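Long-range contacts in phosphate ABC transporter, phosphate-binding protein (Clostridium perfringens, PDB 4Q8R), which probably binds inorganic phosphate with high affinity on the outer side of the membrane and hands it to an ABC-type importer: residues Y78-H86 / Q164-F175; L96-T104 / F135-L146. All coordinates share one frame; numbering follows the deposited sequence. Where two conformers were deposited one is given.

In the fold
Contact 1 pairs two strands of the mixed sheet, and contact 2 packs helix 96-103 against the end of helix 130-139 beside that sheet. Along the chain, contact 2 is nested inside the loop that contact 1 closes, and their centres lie about 15 Å apart. Aromatic side chains join them: the ring of F135 stacks on that of Y172, with F135 CD2 3.5 Å from Y172 CE2, and Y103 OH comes within 3.4 Å of G171 CA. A zinc ion sits on H86 at one end of contact 1, while the side chain of F175, at the other end, is about 9 Å from another zinc ion.

Contact 1. Residues Y78-H86 / Q164-F175; sequences YDGIALITH and QGNENAIGYISF. With ZN (zinc ion), chain E.
Two antiparallel strands of the mixed sheet of this periplasmic-binding-protein fold meet here, I81-I84 running against G171-S174. A82 pairs with I173 and I84 with G171, each through two backbone hydrogen bonds; in the first pair A82 N reaches I173 O at 2.8 Å and I173 N returns to A82 O at 3.0 Å. On one face of the ladder I81 and Y172 run alongside each other, with I81 CG2 3.8 Å from Y172 CB. This face is covered by helix 130-139. On the other face the CG2 methyls of I84 and I173 meet at 3.9 Å; the I173 methyl stands between its backbone N and carbonyl carbon because CG1 takes the anti place (chi1 -160°).

Where the strands part near D79, S174 OG donates to D79 OD1 at 2.8 Å, arriving on the syn side but 24° out of the carboxylate plane. R206 forms a salt bridge with OD2, and S174 OG itself accepts from S176 N. Next to this, the F175 ring lies flat over G80, whose CA is 3.5 Å from the ring centroid and almost on its normal. F175 N closes the end by bonding to G80 O.

At the far end the type I turn N166-A169, with its Asx turn from N166 OD1 to N168 N, brings E167 CA over one face of the H86 ring. H86 ND1 bonds to V163 O, while NE2 binds zinc at 2.1 Å. A water held by E167 OE2 at 2.8 Å is another zinc ligand. Because V163 O can only accept, ND1 must carry the ring proton, which leaves the NE2 lone pair for the metal; the same bond fixes the ring's rotation. The E167 carboxylate, linked to the zinc through the water, would be expected to balance part of the metal's charge.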
loop_
_atom_site.group_PDB
_atom_site.type_symbol
_atom_site.label_atom_id
_atom_site.label_comp_id
_atom_site.label_asym_id
_atom_site.label_seq_id
_atom_site.Cartn_x
_atom_site.Cartn_y
_atom_site.Cartn_z
ATOM N N TYR A 78 -9.419 2.283 -3.766
ATOM C CA TYR A 78 -9.005 0.911 -3.428
ATOM C C TYR A 78 -7.693 0.685 -4.154
ATOM O O TYR A 78 -7.383 1.374 -5.137
ATOM C CB TYR A 78 -10.122 -0.093 -3.734
ATOM C CG TYR A 78 -10.437 -1.071 -2.691
ATOM C CD1 TYR A 78 -11.212 -0.726 -1.565
ATOM C CD2 TYR A 78 -9.943 -2.413 -2.800
ATOM C CE1 TYR A 78 -11.471 -1.695 -0.577
ATOM C CE2 TYR A 78 -10.198 -3.374 -1.831
ATOM C CZ TYR A 78 -10.948 -3.026 -0.717
ATOM O OH TYR A 78 -11.152 -3.999 0.249
ATOM N N ASP A 79 -6.893 -0.239 -3.641
ATOM C CA ASP A 79 -5.539 -0.442 -4.089
ATOM C C ASP A 79 -5.181 -1.940 -4.076
ATOM O O ASP A 79 -5.359 -2.633 -3.054
ATOM C CB ASP A 79 -4.560 0.305 -3.186
ATOM C CG ASP A 79 -3.105 0.136 -3.591
ATOM O OD1 ASP A 79 -2.698 0.440 -4.725
ATOM O OD2 ASP A 79 -2.298 -0.242 -2.743
ATOM N N GLY A 80 -4.636 -2.421 -5.182
ATOM C CA GLY A 80 -4.084 -3.735 -5.250
ATOM C C GLY A 80 -2.695 -3.776 -4.663
ATOM O O GLY A 80 -1.952 -2.781 -4.668
ATOM N N ILE A 81 -2.352 -4.936 -4.122
ATOM C CA ILE A 81 -0.986 -5.164 -3.651
ATOM C C ILE A 81 -0.385 -6.210 -4.642
ATOM O O ILE A 81 -0.892 -7.343 -4.782
ATOM C CB ILE A 81 -0.927 -5.725 -2.253
ATOM C CG1 ILE A 81 -1.562 -4.717 -1.239
ATOM C CG2 ILE A 81 0.524 -6.074 -1.869
ATOM C CD1 ILE A 81 -1.710 -5.260 0.132
ATOM N N ALA A 82 0.688 -5.801 -5.276
ATOM C CA ALA A 82 1.459 -6.650 -6.171
ATOM C C ALA A 82 2.558 -7.367 -5.386
ATOM O O ALA A 82 3.106 -6.848 -4.457
ATOM C CB ALA A 82 2.108 -5.825 -7.244
ATOM N N LEU A 83 2.827 -8.585 -5.834
ATOM C CA LEU A 83 3.997 -9.365 -5.404
ATOM C C LEU A 83 4.989 -9.138 -6.499
ATOM O O LEU A 83 4.754 -9.629 -7.665
ATOM C CB LEU A 83 3.729 -10.855 -5.377
ATOM C CG LEU A 83 3.166 -11.485 -4.142
ATOM C CD1 LEU A 83 4.153 -11.317 -3.040
ATOM C CD2 LEU A 83 1.823 -10.897 -3.816
ATOM N N ILE A 84 6.039 -8.409 -6.200
ATOM C CA ILE A 84 7.018 -8.048 -7.220
ATOM C C ILE A 84 8.272 -8.884 -7.132
ATOM O O ILE A 84 8.768 -9.184 -6.019
ATOM C CB ILE A 84 7.340 -6.557 -7.190
ATOM C CG1 ILE A 84 7.754 -6.054 -5.799
ATOM C CG2 ILE A 84 6.119 -5.782 -7.681
ATOM C CD1 ILE A 84 8.475 -4.747 -5.874
ATOM N N THR A 85 8.808 -9.216 -8.307
ATOM C CA THR A 85 10.066 -9.878 -8.433
ATOM C C THR A 85 10.978 -8.981 -9.244
ATOM O O THR A 85 10.566 -7.979 -9.861
ATOM C CB THR A 85 9.940 -11.256 -9.096
ATOM O OG1 THR A 85 9.577 -11.042 -10.473
ATOM C CG2 THR A 85 8.927 -12.159 -8.454
ATOM N N HIS A 86 12.259 -9.300 -9.216
ATOM C CA HIS A 86 13.182 -8.732 -10.187
ATOM C C HIS A 86 12.695 -9.055 -11.628
ATOM O O HIS A 86 12.078 -10.076 -11.892
ATOM C CB HIS A 86 14.563 -9.320 -9.967
ATOM C CG HIS A 86 15.676 -8.515 -10.492
ATOM N ND1 HIS A 86 16.233 -7.443 -9.823
ATOM C CD2 HIS A 86 16.367 -8.629 -11.660
ATOM C CE1 HIS A 86 17.248 -6.978 -10.513
ATOM N NE2 HIS A 86 17.310 -7.641 -11.655
ATOM N N GLN A 164 14.531 -4.248 -7.050
ATOM C CA GLN A 164 15.268 -3.767 -8.209
ATOM C C GLN A 164 16.737 -4.169 -8.169
ATOM O O GLN A 164 17.358 -4.304 -9.224
ATOM C CB GLN A 164 15.236 -2.265 -8.382
ATOM C CG GLN A 164 13.901 -1.732 -8.822
ATOM C CD GLN A 164 13.823 -0.201 -8.726
ATOM O OE1 GLN A 164 14.448 0.416 -7.848
ATOM N NE2 GLN A 164 13.093 0.431 -9.651
ATOM N N GLY A 165 17.284 -4.306 -6.956
ATOM C CA GLY A 165 18.697 -4.552 -6.773
ATOM C C GLY A 165 19.135 -5.990 -6.589
ATOM O O GLY A 165 20.345 -6.247 -6.409
ATOM N N ASN A 166 18.190 -6.902 -6.593
ATOM C CA ASN A 166 18.489 -8.300 -6.276
ATOM C C ASN A 166 17.687 -9.247 -7.118
ATOM O O ASN A 166 16.473 -9.362 -6.967
ATOM C CB ASN A 166 18.240 -8.609 -4.789
ATOM C CG ASN A 166 18.870 -9.989 -4.339
ATOM O OD1 ASN A 166 18.704 -11.001 -5.013
ATOM N ND2 ASN A 166 19.537 -10.021 -3.167
ATOM N N GLU A 167 18.375 -9.964 -8.014
ATOM C CA GLU A 167 17.717 -10.914 -8.874
ATOM C C GLU A 167 16.798 -11.909 -8.193
ATOM O O GLU A 167 15.820 -12.386 -8.791
ATOM C CB GLU A 167 18.754 -11.728 -9.750
ATOM C CG GLU A 167 19.512 -10.855 -10.715
ATOM C CD GLU A 167 20.470 -11.618 -11.574
ATOM O OE1 GLU A 167 20.589 -12.819 -11.378
ATOM O OE2 GLU A 167 21.077 -11.043 -12.452
ATOM N N ASN A 168 17.126 -12.277 -6.941
ATOM C CA ASN A 168 16.410 -13.303 -6.290
ATOM C C ASN A 168 15.379 -12.839 -5.280
ATOM O O ASN A 168 14.858 -13.650 -4.561
ATOM C CB ASN A 168 17.396 -14.234 -5.635
ATOM C CG ASN A 168 18.246 -14.924 -6.680
ATOM O OD1 ASN A 168 17.712 -15.415 -7.661
ATOM N ND2 ASN A 168 19.518 -14.968 -6.473
ATOM N N ALA A 169 15.135 -11.530 -5.233
ATOM C CA ALA A 169 14.223 -10.987 -4.252
ATOM C C ALA A 169 12.739 -11.104 -4.646
ATOM O O ALA A 169 12.351 -11.111 -5.850
ATOM C CB ALA A 169 14.577 -9.555 -4.038
ATOM N N ILE A 170 11.880 -11.057 -3.641
ATOM C CA ILE A 170 10.459 -10.963 -3.804
ATOM C C ILE A 170 9.983 -9.980 -2.718
ATOM O O ILE A 170 10.463 -10.020 -1.540
ATOM C CB ILE A 170 9.769 -12.312 -3.728
ATOM C CG1 ILE A 170 8.291 -12.176 -4.036
ATOM C CG2 ILE A 170 9.979 -13.043 -2.345
ATOM C CD1 ILE A 170 7.548 -13.474 -4.253
ATOM N N GLY A 171 9.066 -9.071 -3.084
ATOM C CA GLY A 171 8.467 -8.146 -2.108
ATOM C C GLY A 171 7.038 -7.874 -2.477
ATOM O O GLY A 171 6.540 -8.396 -3.447
ATOM N N TYR A 172 6.366 -7.033 -1.679
ATOM C CA TYR A 172 4.990 -6.645 -1.960
ATOM C C TYR A 172 4.869 -5.145 -1.860
ATOM O O TYR A 172 5.494 -4.490 -1.062
ATOM C CB TYR A 172 4.024 -7.374 -1.048
ATOM C CG TYR A 172 4.378 -7.283 0.444
ATOM C CD1 TYR A 172 4.116 -6.120 1.193
ATOM C CD2 TYR A 172 4.937 -8.382 1.114
ATOM C CE1 TYR A 172 4.393 -6.084 2.563
ATOM C CE2 TYR A 172 5.253 -8.306 2.450
ATOM C CZ TYR A 172 4.991 -7.177 3.144
ATOM O OH TYR A 172 5.271 -7.103 4.493
ATOM N N ILE A 173 4.022 -4.601 -2.716
ATOM C CA ILE A 173 3.929 -3.169 -2.857
ATOM C C ILE A 173 2.646 -2.771 -3.539
ATOM O O ILE A 173 2.099 -3.521 -4.336
ATOM C CB ILE A 173 5.117 -2.694 -3.683
ATOM C CG1 ILE A 173 5.394 -1.227 -3.503
ATOM C CG2 ILE A 173 4.953 -3.026 -5.199
ATOM C CD1 ILE A 173 6.708 -0.791 -4.055
ATOM N N SER A 174 2.135 -1.588 -3.223
ATOM C CA SER A 174 0.971 -1.023 -3.922
ATOM C C SER A 174 1.205 -0.984 -5.457
ATOM O O SER A 174 2.303 -0.663 -5.914
ATOM C CB SER A 174 0.776 0.412 -3.445
ATOM O OG SER A 174 -0.066 1.160 -4.309
ATOM N N PHE A 175 0.145 -1.238 -6.205
ATOM C CA PHE A 175 0.177 -1.142 -7.653
ATOM C C PHE A 175 0.676 0.251 -8.087
ATOM O O PHE A 175 1.223 0.408 -9.217
ATOM C CB PHE A 175 -1.225 -1.274 -8.207
ATOM C CG PHE A 175 -1.798 -2.664 -8.266
ATOM C CD1 PHE A 175 -1.194 -3.797 -7.684
ATOM C CD2 PHE A 175 -3.050 -2.853 -8.954
ATOM C CE1 PHE A 175 -1.792 -5.016 -7.785
ATOM C CE2 PHE A 175 -3.607 -4.089 -9.092
ATOM C CZ PHE A 175 -2.990 -5.198 -8.465
HETATM ZN ZN ZN E . 18.814 -7.555 -13.072
HETATM O O HOH W 1 13.205 -11.995 -8.202
HETATM O O HOH W 2 19.350 -9.288 -13.848
HETATM O O HOH W 3 20.602 -7.322 -11.832
#

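Contact 2. Residues L96-T104 / F135-L146; sequences LVQIKDIYT and FQEIVGFKAEEL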
loop_
_atom_site.group_PDB
_atom_site.type_symbol
_atom_site.label_atom_id
_atom_site.label_comp_id
_atom_site.label_asym_id
_atom_site.label_seq_id
_atom_site.Cartn_x
_atom_site.Cartn_y
_atom_site.Cartn_z
ATOM N N LEU A 96 -1.865 -18.107 -3.748
ATOM C CA LEU A 96 -1.723 -17.497 -2.461
ATOM C C LEU A 96 -0.977 -18.412 -1.493
ATOM O O LEU A 96 -0.176 -17.928 -0.689
ATOM C CB LEU A 96 -3.047 -17.084 -1.853
ATOM C CG LEU A 96 -3.733 -15.833 -2.386
ATOM C CD1 LEU A 96 -5.049 -15.679 -1.649
ATOM C CD2 LEU A 96 -2.864 -14.615 -2.173
ATOM N N VAL A 97 -1.236 -19.697 -1.567
ATOM C CA VAL A 97 -0.566 -20.638 -0.670
ATOM C C VAL A 97 0.918 -20.755 -0.995
ATOM O O VAL A 97 1.765 -20.925 -0.051
ATOM C CB VAL A 97 -1.291 -21.945 -0.549
ATOM C CG1 VAL A 97 -1.230 -22.838 -1.804
ATOM C CG2 VAL A 97 -0.795 -22.716 0.716
ATOM N N GLN A 98 1.293 -20.703 -2.302
ATOM C CA GLN A 98 2.738 -20.615 -2.604
ATOM C C GLN A 98 3.349 -19.380 -1.953
ATOM O O GLN A 98 4.450 -19.421 -1.379
ATOM C CB GLN A 98 3.023 -20.599 -4.089
ATOM C CG GLN A 98 2.831 -21.956 -4.720
ATOM C CD GLN A 98 2.983 -21.889 -6.226
ATOM O OE1 GLN A 98 2.348 -21.063 -6.842
ATOM N NE2 GLN A 98 3.717 -22.804 -6.792
ATOM N N ILE A 99 2.644 -18.230 -2.011
ATOM C CA ILE A 99 3.161 -17.001 -1.447
ATOM C C ILE A 99 3.337 -17.174 0.103
ATOM O O ILE A 99 4.335 -16.747 0.672
ATOM C CB ILE A 99 2.253 -15.799 -1.811
ATOM C CG1 ILE A 99 2.321 -15.586 -3.297
ATOM C CG2 ILE A 99 2.716 -14.519 -1.117
ATOM C CD1 ILE A 99 1.157 -14.796 -3.865
ATOM N N LYS A 100 2.332 -17.786 0.710
ATOM C CA LYS A 100 2.386 -18.042 2.160
ATOM C C LYS A 100 3.616 -18.879 2.448
ATOM O O LYS A 100 4.350 -18.604 3.407
ATOM C CB LYS A 100 1.173 -18.745 2.652
ATOM C CG LYS A 100 1.061 -18.938 4.196
ATOM C CD LYS A 100 -0.198 -19.679 4.560
ATOM C CE LYS A 100 -0.062 -20.247 5.934
ATOM N NZ LYS A 100 -1.341 -20.765 6.437
ATOM N N ASP A 101 3.808 -19.946 1.693
ATOM C CA ASP A 101 4.973 -20.829 1.887
ATOM C C ASP A 101 6.290 -20.118 1.756
ATOM O O ASP A 101 7.228 -20.398 2.517
ATOM C CB ASP A 101 4.935 -21.967 0.867
ATOM C CG ASP A 101 3.882 -22.992 1.148
ATOM O OD1 ASP A 101 3.186 -22.969 2.215
ATOM O OD2 ASP A 101 3.762 -23.911 0.316
ATOM N N ILE A 102 6.416 -19.175 0.828
ATOM C CA ILE A 102 7.591 -18.352 0.751
ATOM C C ILE A 102 7.778 -17.483 1.989
ATOM O O ILE A 102 8.866 -17.441 2.600
ATOM C CB ILE A 102 7.540 -17.422 -0.507
ATOM C CG1 ILE A 102 7.528 -18.293 -1.809
ATOM C CG2 ILE A 102 8.697 -16.455 -0.560
ATOM C CD1 ILE A 102 7.048 -17.462 -2.966
ATOM N N TYR A 103 6.740 -16.781 2.380
ATOM C CA TYR A 103 6.861 -15.802 3.476
ATOM C C TYR A 103 7.010 -16.467 4.843
ATOM O O TYR A 103 7.526 -15.845 5.760
ATOM C CB TYR A 103 5.741 -14.762 3.414
ATOM C CG TYR A 103 6.167 -13.626 2.547
ATOM C CD1 TYR A 103 6.027 -13.720 1.125
ATOM C CD2 TYR A 103 6.710 -12.489 3.039
ATOM C CE1 TYR A 103 6.536 -12.740 0.345
ATOM C CE2 TYR A 103 7.202 -11.482 2.254
ATOM C CZ TYR A 103 7.139 -11.627 0.875
ATOM O OH TYR A 103 7.635 -10.655 0.044
ATOM N N THR A 104 6.622 -17.707 4.984
ATOM C CA THR A 104 6.801 -18.398 6.260
ATOM C C THR A 104 8.055 -19.240 6.252
ATOM O O THR A 104 8.303 -19.980 7.207
ATOM C CB THR A 104 5.574 -19.284 6.599
ATOM O OG1 THR A 104 5.385 -20.292 5.598
ATOM C CG2 THR A 104 4.289 -18.449 6.754
ATOM N N PHE A 135 -1.466 -7.597 3.488
ATOM C CA PHE A 135 -0.828 -8.729 2.831
ATOM C C PHE A 135 -0.849 -9.970 3.685
ATOM O O PHE A 135 -1.238 -11.063 3.244
ATOM C CB PHE A 135 0.647 -8.357 2.534
ATOM C CG PHE A 135 1.453 -9.455 1.899
ATOM C CD1 PHE A 135 1.380 -9.658 0.502
ATOM C CD2 PHE A 135 2.317 -10.228 2.623
ATOM C CE1 PHE A 135 2.090 -10.647 -0.129
ATOM C CE2 PHE A 135 3.068 -11.240 1.994
ATOM C CZ PHE A 135 2.968 -11.453 0.620
ATOM N N GLN A 136 -0.471 -9.816 4.951
ATOM C CA GLN A 136 -0.450 -10.980 5.838
ATOM C C GLN A 136 -1.801 -11.585 6.106
ATOM O O GLN A 136 -1.985 -12.797 6.099
ATOM C CB GLN A 136 0.269 -10.632 7.155
ATOM C CG GLN A 136 1.727 -10.348 6.928
ATOM C CD GLN A 136 2.522 -9.937 8.139
ATOM O OE1 GLN A 136 3.747 -9.870 8.090
ATOM N NE2 GLN A 136 1.827 -9.497 9.189
ATOM N N GLU A 137 -2.805 -10.723 6.222
ATOM C CA GLU A 137 -4.188 -11.121 6.398
ATOM C C GLU A 137 -4.711 -11.906 5.215
ATOM O O GLU A 137 -5.345 -12.927 5.365
ATOM C CB GLU A 137 -5.085 -9.871 6.652
ATOM C CG GLU A 137 -6.506 -10.262 7.029
ATOM C CD GLU A 137 -7.365 -9.132 7.584
ATOM O OE1 GLU A 137 -8.598 -9.225 7.438
ATOM O OE2 GLU A 137 -6.818 -8.179 8.176
ATOM N N ILE A 138 -4.435 -11.421 4.014
ATOM C CA ILE A 138 -4.973 -12.059 2.817
ATOM C C ILE A 138 -4.244 -13.359 2.459
ATOM O O ILE A 138 -4.887 -14.385 2.172
ATOM C CB ILE A 138 -4.960 -11.117 1.623
ATOM C CG1 ILE A 138 -5.953 -9.991 1.927
ATOM C CG2 ILE A 138 -5.320 -11.872 0.329
ATOM C CD1 ILE A 138 -5.907 -8.803 1.008
ATOM N N VAL A 139 -2.904 -13.303 2.517
ATOM C CA VAL A 139 -2.039 -14.493 2.270
ATOM C C VAL A 139 -2.273 -15.540 3.345
ATOM O O VAL A 139 -2.289 -16.733 3.054
ATOM C CB VAL A 139 -0.573 -14.071 2.126
ATOM C CG1 VAL A 139 0.378 -15.282 2.031
ATOM C CG2 VAL A 139 -0.439 -13.155 0.892
ATOM N N GLY A 140 -2.488 -15.082 4.581
ATOM C CA GLY A 140 -2.917 -15.974 5.624
ATOM C C GLY A 140 -1.861 -16.437 6.605
ATOM O O GLY A 140 -1.787 -17.617 6.945
ATOM N N PHE A 141 -1.012 -15.526 6.999
ATOM C CA PHE A 141 -0.009 -15.786 8.033
ATOM C C PHE A 141 0.051 -14.637 9.018
ATOM O O PHE A 141 -0.266 -13.515 8.692
ATOM C CB PHE A 141 1.398 -16.184 7.467
ATOM C CG PHE A 141 2.124 -15.104 6.778
ATOM C CD1 PHE A 141 1.779 -14.740 5.402
ATOM C CD2 PHE A 141 3.117 -14.393 7.387
ATOM C CE1 PHE A 141 2.440 -13.738 4.760
ATOM C CE2 PHE A 141 3.776 -13.358 6.735
ATOM C CZ PHE A 141 3.440 -13.033 5.388
ATOM N N LYS A 142 0.516 -14.977 10.209
ATOM C CA LYS A 142 0.730 -14.038 11.287
ATOM C C LYS A 142 2.151 -13.514 11.303
ATOM O O LYS A 142 3.055 -14.148 10.795
ATOM C CB LYS A 142 0.333 -14.711 12.626
ATOM C CG LYS A 142 -1.170 -15.037 12.711
ATOM C CD LYS A 142 -2.042 -13.859 12.203
ATOM C CE LYS A 142 -3.525 -13.857 12.617
ATOM N NZ LYS A 142 -4.318 -14.828 11.828
ATOM N N ALA A 143 2.347 -12.360 11.918
ATOM C CA ALA A 143 3.658 -11.778 12.064
ATOM C C ALA A 143 4.602 -12.811 12.674
ATOM O O ALA A 143 5.753 -12.927 12.240
ATOM C CB ALA A 143 3.560 -10.506 12.917
ATOM N N GLU A 144 4.096 -13.632 13.600
ATOM C CA GLU A 144 4.902 -14.693 14.299
ATOM C C GLU A 144 5.460 -15.688 13.352
ATOM O O GLU A 144 6.516 -16.239 13.607
ATOM C CB GLU A 144 4.080 -15.438 15.373
ATOM C CG GLU A 144 3.766 -14.562 16.561
ATOM C CD GLU A 144 2.595 -13.516 16.457
ATOM O OE1 GLU A 144 1.935 -13.142 15.351
ATOM O OE2 GLU A 144 2.382 -13.044 17.595
ATOM N N GLU A 145 4.771 -15.851 12.220
ATOM C CA GLU A 145 5.125 -16.818 11.215
ATOM C C GLU A 145 6.043 -16.333 10.104
ATOM O O GLU A 145 6.515 -17.137 9.290
ATOM C CB GLU A 145 3.881 -17.423 10.650
ATOM C CG GLU A 145 3.009 -18.113 11.679
ATOM C CD GLU A 145 1.720 -18.607 11.084
ATOM O OE1 GLU A 145 0.938 -17.801 10.628
ATOM O OE2 GLU A 145 1.467 -19.813 11.045
ATOM N N LEU A 146 6.253 -15.038 10.012
ATOM C CA LEU A 146 7.125 -14.505 8.990
ATOM C C LEU A 146 8.543 -15.109 9.157
ATOM O O LEU A 146 9.105 -15.100 10.275
ATOM C CB LEU A 146 7.206 -13.037 9.079
ATOM C CG LEU A 146 8.154 -12.278 8.185
ATOM C CD1 LEU A 146 7.731 -12.458 6.736
ATOM C CD2 LEU A 146 8.150 -10.813 8.576
HETATM O O HOH W 4 -3.731 -19.686 6.388
HETATM O O HOH W 5 -0.538 -21.685 9.611
HETATM O O HOH W 6 7.603 -19.459 9.880
#
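Helix 96-103 and the last turn of helix 130-139 cross at 124°, closer to antiparallel than to parallel, their axes 10.2 Å apart at the closest, with L96 beside V139. Beyond the helices the two segments draw together again at T104 and L146, where T104 CA approaches E145 O to 3.3 Å. V139 fills the angle between the helices: CG1, anti to its backbone N (chi1 173°), presses on K100 CA at a tight 3.4 Å, while CG2 turns to the methyl groups of L96 and I99. I99 CG2 also touches F135 CZ.

The aromatic core of the contact is a T-shaped pair. F135 directs its ring edge onto the face of Y103, placing CE2 over the ring centre with the planes at 69°. L146 CD1 meets the edge of the Y103 ring, and F141 CZ packs obliquely on Y103 CB at 3.5 Å. Both helices pack here on the sheet of a periplasmic-binding-protein fold: Y103 OH bonds to V123 O in strand 121-125, and L83 of strand 71-86 touches both I99 and F135.

Helix 130-139 ends at G140, whose positive phi turns the chain out of the helix; Q136 O takes bonds from G140 N and F141 N, which reach it from opposite faces of its plane. This turn presents G140 O to the extended side chain of K100, whose NZ makes a weak hydrogen bond with it at 3.2 Å. A water reinforces the link, 2.6 Å from K100 NZ and 2.9 Å from G140 O. In the turn that follows, E145 OE1 accepts K142 N through its anti lone pair. T104 OG1 bonds back to K100 O from above the carbonyl plane, while CG2 passes F141 CB, and a further water donates to both T104 O and E145 O.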